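Side-chain contacts in alpha,alpha-trehalose-phosphate synthase (UDP-forming) (Burkholderia multivorans, PDB 5UOF), which belongs to glycosyltransferase family 20 and has the two-domain GT-B fold: residues 352-355 with 356-360; 242-245 with 246-250. All coordinates share one frame; numbering follows the deposited sequence. Where two conformers were deposited one is given.

Contact 1 of 2, residues 352-355 with 356-360; sequences RNLL and MAFFR. With NA (sodium ion), chain C.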
# COMPACT_ATOMS: atom_id res chain seq x y z
N ARG A 352 15.57 29.81 6.70
CA ARG A 352 15.25 29.30 5.38
C ARG A 352 16.25 29.78 4.34
O ARG A 352 16.70 28.99 3.50
CB ARG A 352 13.84 29.73 5.00
CG ARG A 352 13.45 29.41 3.57
CD ARG A 352 12.02 29.86 3.34
NE ARG A 352 11.63 29.78 1.94
CZ ARG A 352 11.19 28.67 1.35
NH1 ARG A 352 11.10 27.54 2.06
NH2 ARG A 352 10.85 28.68 0.07
N ASN A 353 16.62 31.06 4.37
CA ASN A 353 17.51 31.57 3.34
C ASN A 353 18.92 31.01 3.48
O ASN A 353 19.64 30.90 2.49
CB ASN A 353 17.53 33.09 3.36
CG ASN A 353 16.27 33.68 2.78
OD1 ASN A 353 15.37 32.95 2.36
ND2 ASN A 353 16.19 35.01 2.76
N LEU A 354 19.32 30.66 4.71
CA LEU A 354 20.58 29.95 4.90
C LEU A 354 20.56 28.59 4.22
O LEU A 354 21.53 28.20 3.56
CB LEU A 354 20.87 29.81 6.40
CG LEU A 354 22.31 29.60 6.85
CD1 LEU A 354 23.17 30.80 6.48
CD2 LEU A 354 22.37 29.33 8.34
N LEU A 355 19.45 27.84 4.38
CA LEU A 355 19.34 26.56 3.70
C LEU A 355 19.48 26.72 2.19
O LEU A 355 20.12 25.89 1.53
CB LEU A 355 18.00 25.88 4.01
CG LEU A 355 17.73 25.41 5.44
CD1 LEU A 355 16.38 24.71 5.51
CD2 LEU A 355 18.84 24.49 5.93
N MET A 356 18.89 27.78 1.63
CA MET A 356 19.02 28.00 0.19
C MET A 356 20.48 28.23 -0.18
O MET A 356 20.97 27.71 -1.20
CB MET A 356 18.15 29.17 -0.27
CG MET A 356 16.65 29.07 0.14
SD MET A 356 15.88 27.51 -0.37
CE MET A 356 14.37 27.55 0.58
N ALA A 357 21.21 29.01 0.63
CA ALA A 357 22.63 29.20 0.39
C ALA A 357 23.40 27.89 0.51
O ALA A 357 24.35 27.65 -0.25
CB ALA A 357 23.20 30.26 1.34
N PHE A 358 23.02 27.02 1.46
CA PHE A 358 23.64 25.70 1.52
C PHE A 358 23.34 24.90 0.26
O PHE A 358 24.22 24.21 -0.28
CB PHE A 358 23.15 24.89 2.74
CG PHE A 358 23.46 25.51 4.07
CD1 PHE A 358 24.48 26.43 4.25
CD2 PHE A 358 22.71 25.13 5.19
CE1 PHE A 358 24.74 26.97 5.51
CE2 PHE A 358 22.97 25.65 6.43
CZ PHE A 358 23.97 26.59 6.60
N PHE A 359 22.08 24.94 -0.20
CA PHE A 359 21.74 24.25 -1.44
C PHE A 359 22.59 24.77 -2.59
O PHE A 359 23.09 23.99 -3.41
CB PHE A 359 20.26 24.44 -1.78
CG PHE A 359 19.30 23.76 -0.84
CD1 PHE A 359 19.70 22.70 -0.05
CD2 PHE A 359 17.98 24.20 -0.77
CE1 PHE A 359 18.79 22.08 0.80
CE2 PHE A 359 17.07 23.58 0.06
CZ PHE A 359 17.47 22.53 0.86
N ARG A 360 22.75 26.08 -2.68
CA ARG A 360 23.49 26.62 -3.81
C ARG A 360 24.94 26.16 -3.79
O ARG A 360 25.52 25.86 -4.84
CB ARG A 360 23.41 28.15 -3.82
CG ARG A 360 24.00 28.78 -5.11
CD ARG A 360 23.64 30.27 -5.13
NE ARG A 360 23.99 31.00 -6.36
CZ ARG A 360 23.14 31.27 -7.36
NH1 ARG A 360 21.89 30.85 -7.31
NH2 ARG A 360 23.55 31.99 -8.40
NA NA C . 25.26 24.08 -6.38
O HOH W 1 25.36 26.00 -7.89
O HOH W 2 26.93 23.07 -7.99
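Helix 352-361, which leads into strand 364-367 of the six-stranded parallel sheet in this GT-B enzyme, sets the Met356 methyl on the guanidinium of Arg352 one turn earlier and Leu354 against Phe358. The Met356 methyl CE sits over the centre of the Arg352 guanidinium, 3.5 Å from CZ and on one face of the plane. Two torsions bring it there: chi1 of -53° keeps Met356 CG beside its backbone N, and a bend at chi2 (-54°) turns the thioether back toward the start of the helix. The arginine chain runs extended from CG to NE. Its NE is hydrogen-bonded to Ser28 O and its NH1 forms a salt bridge with Glu380, so the flat group is fixed in rotation while the methyl lies on it.

In the modelled conformer, one of two, Leu354 CG comes 3.4 Å from Phe358 CZ, a doubtful detail. The Leu354 carbonyl oxygen also lies over a face of that ring, 3.3 Å from Phe358 CG and displaced toward the rim, while accepting the bond from Phe358 N at 2.8 Å. Leu355 O repeats the pattern one residue later: it takes Phe359 N at 2.8 Å and rests over a face of the Phe359 ring. At the far end Arg360 O binds the sodium ion at 2.4 Å, with two waters, Ser362 O and Gln385 OE1 completing the site.

The cation thus takes up a main-chain carbonyl near the C-terminal end of the helix, where the helix dipole would probably help attract it, while Arg352 has its charge met by Glu380 at the opposite end.

Contact 2 of 2, residues 242-245 with 246-250; sequences IAQA and AVQYG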
# COMPACT_ATOMS: atom_id res chain seq x y z
N ILE A 242 13.82 32.49 -4.70
CA ILE A 242 14.71 31.61 -3.96
C ILE A 242 16.15 31.82 -4.39
O ILE A 242 17.06 31.90 -3.55
CB ILE A 242 14.26 30.15 -4.13
CG1 ILE A 242 12.95 29.93 -3.35
CG2 ILE A 242 15.34 29.18 -3.68
CD1 ILE A 242 12.24 28.63 -3.66
N ALA A 243 16.39 31.92 -5.70
CA ALA A 243 17.76 32.08 -6.17
C ALA A 243 18.37 33.38 -5.66
O ALA A 243 19.53 33.42 -5.24
CB ALA A 243 17.80 32.04 -7.70
N GLN A 244 17.58 34.46 -5.68
CA GLN A 244 18.06 35.74 -5.18
C GLN A 244 18.38 35.66 -3.69
O GLN A 244 19.40 36.19 -3.23
CB GLN A 244 17.02 36.83 -5.45
CG GLN A 244 17.37 38.19 -4.87
CD GLN A 244 16.24 39.21 -5.00
OE1 GLN A 244 15.07 38.89 -4.77
NE2 GLN A 244 16.59 40.43 -5.38
N ALA A 245 17.51 34.99 -2.92
CA ALA A 245 17.75 34.83 -1.49
C ALA A 245 19.01 34.03 -1.23
O ALA A 245 19.81 34.39 -0.35
CB ALA A 245 16.55 34.16 -0.82
N ALA A 246 19.21 32.94 -1.97
CA ALA A 246 20.40 32.13 -1.79
C ALA A 246 21.65 32.97 -1.99
O ALA A 246 22.57 32.93 -1.16
CB ALA A 246 20.37 30.94 -2.75
N VAL A 247 21.69 33.77 -3.07
CA VAL A 247 22.85 34.62 -3.33
C VAL A 247 23.01 35.66 -2.23
O VAL A 247 24.12 35.95 -1.78
CB VAL A 247 22.71 35.28 -4.71
CG1 VAL A 247 23.74 36.43 -4.89
CG2 VAL A 247 22.86 34.23 -5.80
N GLN A 248 21.89 36.24 -1.79
CA GLN A 248 21.92 37.28 -0.77
C GLN A 248 22.51 36.79 0.54
O GLN A 248 23.14 37.56 1.28
CB GLN A 248 20.51 37.82 -0.52
CG GLN A 248 20.00 38.81 -1.56
CD GLN A 248 18.53 39.14 -1.38
OE1 GLN A 248 17.85 38.58 -0.52
NE2 GLN A 248 18.02 40.06 -2.20
N TYR A 249 22.33 35.50 0.84
CA TYR A 249 22.87 34.87 2.03
C TYR A 249 24.21 34.20 1.80
O TYR A 249 24.71 33.49 2.68
CB TYR A 249 21.87 33.85 2.58
CG TYR A 249 20.90 34.47 3.55
CD1 TYR A 249 20.16 35.59 3.20
CD2 TYR A 249 20.73 33.94 4.82
CE1 TYR A 249 19.27 36.17 4.10
CE2 TYR A 249 19.85 34.52 5.72
CZ TYR A 249 19.13 35.63 5.35
OH TYR A 249 18.24 36.20 6.25
N GLY A 250 24.83 34.40 0.63
CA GLY A 250 26.05 33.67 0.31
C GLY A 250 27.25 34.06 1.15
O GLY A 250 28.23 33.30 1.19
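Gln244 and Gln248 lie one turn apart near the C-terminal end of helix 239-248, their side chains crossing with the amide planes 33° apart. Gln248 NE2 comes to 3.3 Å from Gln244 CG and 3.4 Å from Gln244 CD, so the meeting is one of an amide nitrogen against the aliphatic part and carbonyl carbon of its neighbour. The two amide nitrogens are 3.5 Å apart, NE2 to NE2, and both are donors. In Gln244 the chain goes out extended, CG opposite the backbone N. Gln248 instead has CG beside its backbone N (chi1 -79°), which leans its chain back over the preceding turn and puts CG 3.2 Å from Gln244 O. That same oxygen accepts the bond from Gln248 N at 2.9 Å. Both glutamines have two modelled conformers and this pairing is of one copy of each, so its details are doubtful.

Val247, on a neighbouring side, turns CG2 toward the carbonyl of Ala243, which also receives Val247 N. The small side chains of Ala245 and Ala246 belong to the buried side: Ala245 packs on Asn353 and Ser28, Ala246 on Met356.

The last turn closes at Tyr249, whose N reaches Ala245 O at 3.0 Å with a bent N-H...O angle of 144°. Beyond it, Gly250 N bonds Val247 O at 3.0 Å, a shorter turn than the helical one. The Tyr249 ring stands obliquely to Ala245 O; its hydroxyl is hydrogen-bonded to Glu351, and Arg252 makes a cation-pi contact with the ring.

This chemistry divides the helix end in two: in this pair of conformers the exposed glutamines touch without a hydrogen bond between their amides, whereas the Tyr249 hydroxyl ties the helix end to Glu351, the residue that precedes helix 352-361.

Along the chain contact 2 comes first and is complete well before contact 1 begins; the two lie in series, neither nested nor crossed, and neither closes a loop, since each spans a single turn-to-turn contact within one helix. About a hundred residues separate them, among them strands 266-271 and 301-306 of the parallel sheet and helix 314-335, yet their centres end up about 7 Å apart. Helices 239-248 and 352-361 then pack against each other: Val247 CG2 lies 3.4 Å from Arg360 CZ, and Asn353 ND2 lies 3.6 Å from Tyr249 CE1. Helix 376-384 is shared, touching Ile242 as well as Met356 and Phe359.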